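Local coordinates for protein hydrogen peroxide-inducible genes activator (Corynebacterium glutamicum, PDB 6G1D) that probably senses hydrogen peroxide and controls transcription of peroxide-inducible genes as a LysR-type regulator of the OxyR kind, at residues S193-D197 / L198-L202; T238-M241 / Q242-A246. The protein carries 1 engineered substitution. All blocks are in the same frame, centred on the assembly; numbering follows the deposited sequence.

Both contacts are local and lie in the LysR substrate-binding domain, on the same side of the chain's centre, with their own centres about 15 Å apart. Interaction 1 is a partly buried turn in the loop before helix 208-219, held by one backbone hydrogen bond and leucine methyls with a water nearby, its acidic residues exposed. Interaction 2 is buried and regular: four i to i+4 bonds of helix 237-245, whose polar side chains reach Arg264 and the second subunit. The two meet at Leu201, where CD1 lies 3.7 Å from Leu243 CB. Strand 251-254 joins them as well, since Leu195, Leu200, Val240 and Met241 all pack on it.

Interaction 1. Residues S193-D197 / L198-L202; sequences SALED and LDLLL
Leu198 N donates to Leu195 O over 3.1 Å, continuing the 3-10 turns of 193-197 into the first residue of the extended segment 198-202. The N-H points fairly straight at its acceptor (162°), yet the donor stands well above the carbonyl plane. Two bonds of the same i to i+3 pattern precede it, from Glu196 N to Ser193 O and from Asp197 N to Ala194 O, the latter 3.0 Å long. From Leu198 on, the chain opens out. A water sits at the corner, within hydrogen-bonding distance of two carbonyls: 2.7 Å from Leu195 O, within the 3-10 segment, and 2.9 Å from Leu198 O, at the start of the extended part. Backbone hydrogen bonds of Asp199 and Leu201 with Ser250 then lay the extended segment beside the entry to strand 251-254, an outermost strand of the mixed sheet in this regulatory domain of the LysR family. The side chains close the inner face of the bend, where Leu195 and Leu198 are buried. CG of Leu195 lies beside its own backbone N (chi1 -69°), which carries the branch forward until CD2 meets Leu198 CD1 at 4.0 Å, the two chains passing at a slant. More loosely, the same CD2 approaches Leu200 CD2 at 4.4 Å. Leu198 also covers the end of the turn: its CG packs 3.8 Å from Ala194 O, and its CD2 lies against the carbonyl of Asp197. Glu196 and Asp197 direct their CB atoms away from the extended segment, and both are exposed. Leu195 and Leu200 both rest on Cys217 of helix 208-219 and on Leu252 of strand 251-254, whereas Leu198 packs on His182 and Ser250.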
ATOM      1  N   SER B 193       7.840  35.636 -13.847  1.00 54.47           N
ATOM      2  CA  SER B 193       9.147  35.186 -14.315  1.00 58.23           C
ATOM      3  C   SER B 193      10.210  34.989 -13.211  1.00 58.55           C
ATOM      4  O   SER B 193      11.167  34.266 -13.401  1.00 56.40           O
ATOM      5  CB  SER B 193       9.674  36.158 -15.377  1.00 60.28           C
ATOM      6  OG  SER B 193       9.855  37.446 -14.840  1.00 61.27           O
ATOM      7  N   ALA B 194      10.047  35.614 -12.050  1.00 51.25           N
ATOM      8  CA  ALA B 194      10.895  35.309 -10.886  1.00 47.91           C
ATOM      9  C   ALA B 194      10.894  33.820 -10.485  1.00 46.38           C
ATOM     10  O   ALA B 194      11.829  33.333  -9.860  1.00 47.68           O
ATOM     11  CB  ALA B 194      10.467  36.155  -9.717  1.00 51.13           C
ATOM     12  N   LEU B 195       9.856  33.088 -10.846  1.00 43.91           N
ATOM     13  CA  LEU B 195       9.808  31.640 -10.584  1.00 44.78           C
ATOM     14  C   LEU B 195      10.969  30.865 -11.240  1.00 47.05           C
ATOM     15  O   LEU B 195      11.419  29.861 -10.695  1.00 47.78           O
ATOM     16  CB  LEU B 195       8.456  31.079 -11.002  1.00 43.27           C
ATOM     17  CG  LEU B 195       7.281  31.532 -10.120  1.00 41.39           C
ATOM     18  CD1 LEU B 195       5.928  31.209 -10.749  1.00 41.15           C
ATOM     19  CD2 LEU B 195       7.364  30.919  -8.723  1.00 43.54           C
ATOM     20  N   GLU B 196      11.493  31.399 -12.324  1.00 57.40           N
ATOM     21  CA  GLU B 196      12.613  30.806 -13.024  1.00 61.14           C
ATOM     22  C   GLU B 196      13.841  30.756 -12.133  1.00 58.42           C
ATOM     23  O   GLU B 196      14.649  29.863 -12.236  1.00 61.94           O
ATOM     24  CB  GLU B 196      12.924  31.611 -14.272  1.00 64.96           C
ATOM     25  CG  GLU B 196      13.352  30.768 -15.455  1.00 78.27           C
ATOM     26  CD  GLU B 196      14.627  30.001 -15.201  1.00 91.73           C
ATOM     27  OE1 GLU B 196      14.739  28.847 -15.658  1.00105.80           O
ATOM     28  OE2 GLU B 196      15.517  30.552 -14.535  1.00 94.17           O
ATOM     29  N   ASP B 197      13.990  31.765 -11.297  1.00 51.45           N
ATOM     30  CA  ASP B 197      15.126  31.897 -10.413  1.00 55.73           C
ATOM     31  C   ASP B 197      15.014  31.117  -9.112  1.00 54.78           C
ATOM     32  O   ASP B 197      15.916  31.232  -8.273  1.00 57.23           O
ATOM     33  CB  ASP B 197      15.336  33.381 -10.078  1.00 58.19           C
ATOM     34  CG  ASP B 197      15.564  34.239 -11.307  1.00 60.43           C
ATOM     35  OD1 ASP B 197      16.141  33.749 -12.312  1.00 65.52           O
ATOM     36  OD2 ASP B 197      15.166  35.423 -11.224  1.00 70.92           O
ATOM     37  N   LEU B 198      13.928  30.372  -8.915  1.00 50.60           N
ATOM     38  CA  LEU B 198      13.755  29.563  -7.707  1.00 49.90           C
ATOM     39  C   LEU B 198      13.986  28.112  -8.032  1.00 49.81           C
ATOM     40  O   LEU B 198      13.621  27.648  -9.119  1.00 49.75           O
ATOM     41  CB  LEU B 198      12.329  29.730  -7.143  1.00 49.44           C
ATOM     42  CG  LEU B 198      11.977  31.176  -6.790  1.00 50.94           C
ATOM     43  CD1 LEU B 198      10.559  31.306  -6.297  1.00 53.50           C
ATOM     44  CD2 LEU B 198      12.922  31.696  -5.735  1.00 47.70           C
ATOM     45  N   ASP B 199      14.599  27.389  -7.096  1.00 50.74           N
ATOM     46  CA  ASP B 199      14.559  25.929  -7.118  1.00 53.16           C
ATOM     47  C   ASP B 199      13.338  25.555  -6.306  1.00 49.43           C
ATOM     48  O   ASP B 199      13.419  25.528  -5.079  1.00 49.17           O
ATOM     49  CB  ASP B 199      15.838  25.321  -6.514  1.00 51.49           C
ATOM     50  CG  ASP B 199      17.065  25.584  -7.378  1.00 61.85           C
ATOM     51  OD1 ASP B 199      18.113  25.923  -6.798  1.00 68.44           O
ATOM     52  OD2 ASP B 199      16.979  25.489  -8.634  1.00 57.57           O
ATOM     53  N   LEU B 200      12.235  25.281  -6.987  1.00 47.49           N
ATOM     54  CA  LEU B 200      10.975  24.995  -6.305  1.00 46.21           C
ATOM     55  C   LEU B 200      10.978  23.615  -5.689  1.00 48.30           C
ATOM     56  O   LEU B 200      11.315  22.644  -6.362  1.00 45.73           O
ATOM     57  CB  LEU B 200       9.788  25.142  -7.263  1.00 44.91           C
ATOM     58  CG  LEU B 200       9.552  26.544  -7.781  1.00 46.76           C
ATOM     59  CD1 LEU B 200       8.481  26.467  -8.881  1.00 51.26           C
ATOM     60  CD2 LEU B 200       9.150  27.476  -6.626  1.00 48.55           C
ATOM     61  N   LEU B 201      10.620  23.538  -4.406  1.00 45.31           N
ATOM     62  CA  LEU B 201      10.356  22.265  -3.720  1.00 41.75           C
ATOM     63  C   LEU B 201       8.865  22.180  -3.601  1.00 44.98           C
ATOM     64  O   LEU B 201       8.231  23.036  -2.975  1.00 47.24           O
ATOM     65  CB  LEU B 201      10.985  22.232  -2.333  1.00 43.48           C
ATOM     66  CG  LEU B 201      12.475  22.476  -2.304  1.00 46.62           C
ATOM     67  CD1 LEU B 201      12.992  22.818  -0.921  1.00 51.02           C
ATOM     68  CD2 LEU B 201      13.197  21.251  -2.800  1.00 52.93           C
ATOM     69  N   LEU B 202       8.300  21.142  -4.182  1.00 42.81           N
ATOM     70  CA  LEU B 202       6.852  20.955  -4.264  1.00 44.38           C
ATOM     71  C   LEU B 202       6.474  19.663  -3.556  1.00 43.75           C
ATOM     72  O   LEU B 202       7.277  18.723  -3.403  1.00 45.76           O
ATOM     73  CB  LEU B 202       6.395  20.891  -5.721  1.00 46.73           C
ATOM     74  CG  LEU B 202       6.779  22.107  -6.602  1.00 46.49           C
ATOM     75  CD1 LEU B 202       6.354  21.930  -8.044  1.00 51.25           C
ATOM     76  CD2 LEU B 202       6.153  23.376  -6.045  1.00 53.84           C
TER
HETATM   77  O   HOH W   1      11.640  27.207 -11.169  1.00 54.17           O

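Interaction 2. Residues T238-M241 / Q242-A246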
ATOM      1  N   THR B 238       5.141  20.993   6.219  1.00 33.15           N
ATOM      2  CA  THR B 238       6.103  21.185   7.310  0.66 36.54           C
ATOM      3  C   THR B 238       7.464  20.601   6.929  1.00 35.76           C
ATOM      4  O   THR B 238       8.495  21.195   7.241  1.00 34.90           O
ATOM      5  CB  THR B 238       5.589  20.609   8.661  0.66 39.00           C
ATOM      6  OG1 THR B 238       4.330  21.201   8.979  0.66 49.33           O
ATOM      7  CG2 THR B 238       6.563  20.849   9.825  0.66 36.97           C
ATOM      8  N   THR B 239       7.485  19.457   6.238  1.00 41.05           N
ATOM      9  CA  THR B 239       8.750  18.906   5.727  1.00 38.17           C
ATOM     10  C   THR B 239       9.373  19.830   4.690  1.00 37.64           C
ATOM     11  O   THR B 239      10.564  20.073   4.728  1.00 37.54           O
ATOM     12  CB  THR B 239       8.564  17.490   5.175  1.00 40.47           C
ATOM     13  OG1 THR B 239       8.187  16.645   6.257  1.00 41.91           O
ATOM     14  CG2 THR B 239       9.839  16.962   4.537  1.00 40.42           C
ATOM     15  N   VAL B 240       8.565  20.394   3.809  1.00 34.12           N
ATOM     16  CA  VAL B 240       9.082  21.316   2.805  1.00 33.98           C
ATOM     17  C   VAL B 240       9.736  22.534   3.516  1.00 33.82           C
ATOM     18  O   VAL B 240      10.822  22.949   3.119  1.00 34.41           O
ATOM     19  CB  VAL B 240       7.985  21.766   1.815  1.00 33.23           C
ATOM     20  CG1 VAL B 240       8.442  22.868   0.862  1.00 33.23           C
ATOM     21  CG2 VAL B 240       7.547  20.538   0.993  1.00 33.75           C
ATOM     22  N   MET B 241       9.111  23.052   4.568  1.00 37.92           N
ATOM     23  CA  MET B 241       9.645  24.206   5.289  1.00 40.30           C
ATOM     24  C   MET B 241      11.012  23.898   5.886  1.00 39.12           C
ATOM     25  O   MET B 241      11.888  24.740   5.832  1.00 43.34           O
ATOM     26  CB  MET B 241       8.696  24.667   6.397  1.00 38.89           C
ATOM     27  CG  MET B 241       7.361  25.228   5.918  1.00 38.36           C
ATOM     28  SD  MET B 241       7.386  26.649   4.805  1.00 43.14           S
ATOM     29  CE  MET B 241       6.966  25.872   3.283  1.00 47.61           C
ATOM     30  N   GLN B 242      11.226  22.689   6.392  1.00 36.22           N
ATOM     31  CA  GLN B 242      12.533  22.308   6.908  1.00 36.99           C
ATOM     32  C   GLN B 242      13.585  22.286   5.796  1.00 40.86           C
ATOM     33  O   GLN B 242      14.746  22.658   6.010  1.00 39.64           O
ATOM     34  CB  GLN B 242      12.516  20.940   7.615  1.00 37.61           C
ATOM     35  CG  GLN B 242      11.423  20.667   8.642  1.00 39.12           C
ATOM     36  CD  GLN B 242      11.444  21.657   9.834  1.00 37.28           C
ATOM     37  OE1 GLN B 242      11.621  22.854   9.651  1.00 37.06           O
ATOM     38  NE2 GLN B 242      11.295  21.147  11.054  1.00 37.86           N
ATOM     39  N   LEU B 243      13.183  21.844   4.614  1.00 36.75           N
ATOM     40  CA  LEU B 243      14.099  21.821   3.445  1.00 38.74           C
ATOM     41  C   LEU B 243      14.432  23.244   3.032  1.00 37.17           C
ATOM     42  O   LEU B 243      15.572  23.522   2.681  1.00 38.12           O
ATOM     43  CB  LEU B 243      13.513  21.007   2.265  1.00 37.41           C
ATOM     44  CG  LEU B 243      13.179  19.564   2.657  1.00 37.93           C
ATOM     45  CD1 LEU B 243      12.489  18.823   1.531  1.00 37.96           C
ATOM     46  CD2 LEU B 243      14.398  18.756   3.068  1.00 39.58           C
ATOM     47  N   VAL B 244      13.439  24.140   3.083  1.00 36.09           N
ATOM     48  CA  VAL B 244      13.643  25.542   2.727  1.00 36.00           C
ATOM     49  C   VAL B 244      14.600  26.193   3.722  1.00 36.75           C
ATOM     50  O   VAL B 244      15.528  26.901   3.307  1.00 39.02           O
ATOM     51  CB  VAL B 244      12.318  26.326   2.648  1.00 36.07           C
ATOM     52  CG1 VAL B 244      12.591  27.818   2.481  1.00 35.23           C
ATOM     53  CG2 VAL B 244      11.448  25.838   1.506  1.00 35.22           C
ATOM     54  N   VAL B 245      14.408  25.939   5.021  1.00 36.76           N
ATOM     55  CA  VAL B 245      15.309  26.494   6.063  1.00 37.45           C
ATOM     56  C   VAL B 245      16.733  26.035   5.823  1.00 38.87           C
ATOM     57  O   VAL B 245      17.667  26.789   5.943  1.00 39.74           O
ATOM     58  CB  VAL B 245      14.861  26.068   7.487  1.00 37.50           C
ATOM     59  CG1 VAL B 245      15.914  26.371   8.539  1.00 38.85           C
ATOM     60  CG2 VAL B 245      13.559  26.735   7.865  1.00 36.35           C
ATOM     61  N   ALA B 246      16.889  24.775   5.456  1.00 39.23           N
ATOM     62  CA  ALA B 246      18.205  24.174   5.162  1.00 40.74           C
ATOM     63  C   ALA B 246      18.837  24.621   3.838  1.00 41.13           C
ATOM     64  O   ALA B 246      19.917  24.126   3.505  1.00 43.38           O
ATOM     65  CB  ALA B 246      18.122  22.655   5.222  1.00 41.22           C
TER
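Val244 N reaches Val240 O over 2.9 Å, and Val245 N reaches Met241 O over an equally short 2.9 Å with the straighter N-H (163°). Two longer rungs come before them: Gln242 N to Thr238 O at 3.2 Å and Leu243 N to Thr239 O. Together they form a continuous i to i+4 ladder along helix 237-245. Alkyl groups crowd round the acceptors. CG2 of both valines, beside the backbone N, faces the carbonyl one turn earlier: that of Val244 comes within 3.4 Å of Val240 O, and that of Val245 within 3.3 Å of Met241 O. CG1 of Val240 extends the apolar ridge, 4.3 Å from Val244 CG2. The helix lies between the sheet of its own regulatory domain and the second subunit, an arrangement resembling the side-by-side dimers of LysR-type regulatory domains. Toward the sheet, Met241 packs on Thr251, Val253 and Leu267, and Val244 and Val245 also rest on Leu267. On the dimer side, Leu243 meets Leu115 of the second subunit, and Thr239 OG1 is gripped by Ser236 OG and by Glu135 OE1 of that subunit. Gln242 folds back over the first turn, its chain bent at CG (chi2 -60°), which brings CG to 3.3 Å from Thr238 O. The buried amide at its end is fixed at both atoms: OE1 bonds Arg264 NH1, and NE2 bonds Pro112 O of the second subunit. Leu243 CG lies 3.4 Å from Thr239 O, shielding that carbonyl, and its CD1 approaches Thr239 CG2.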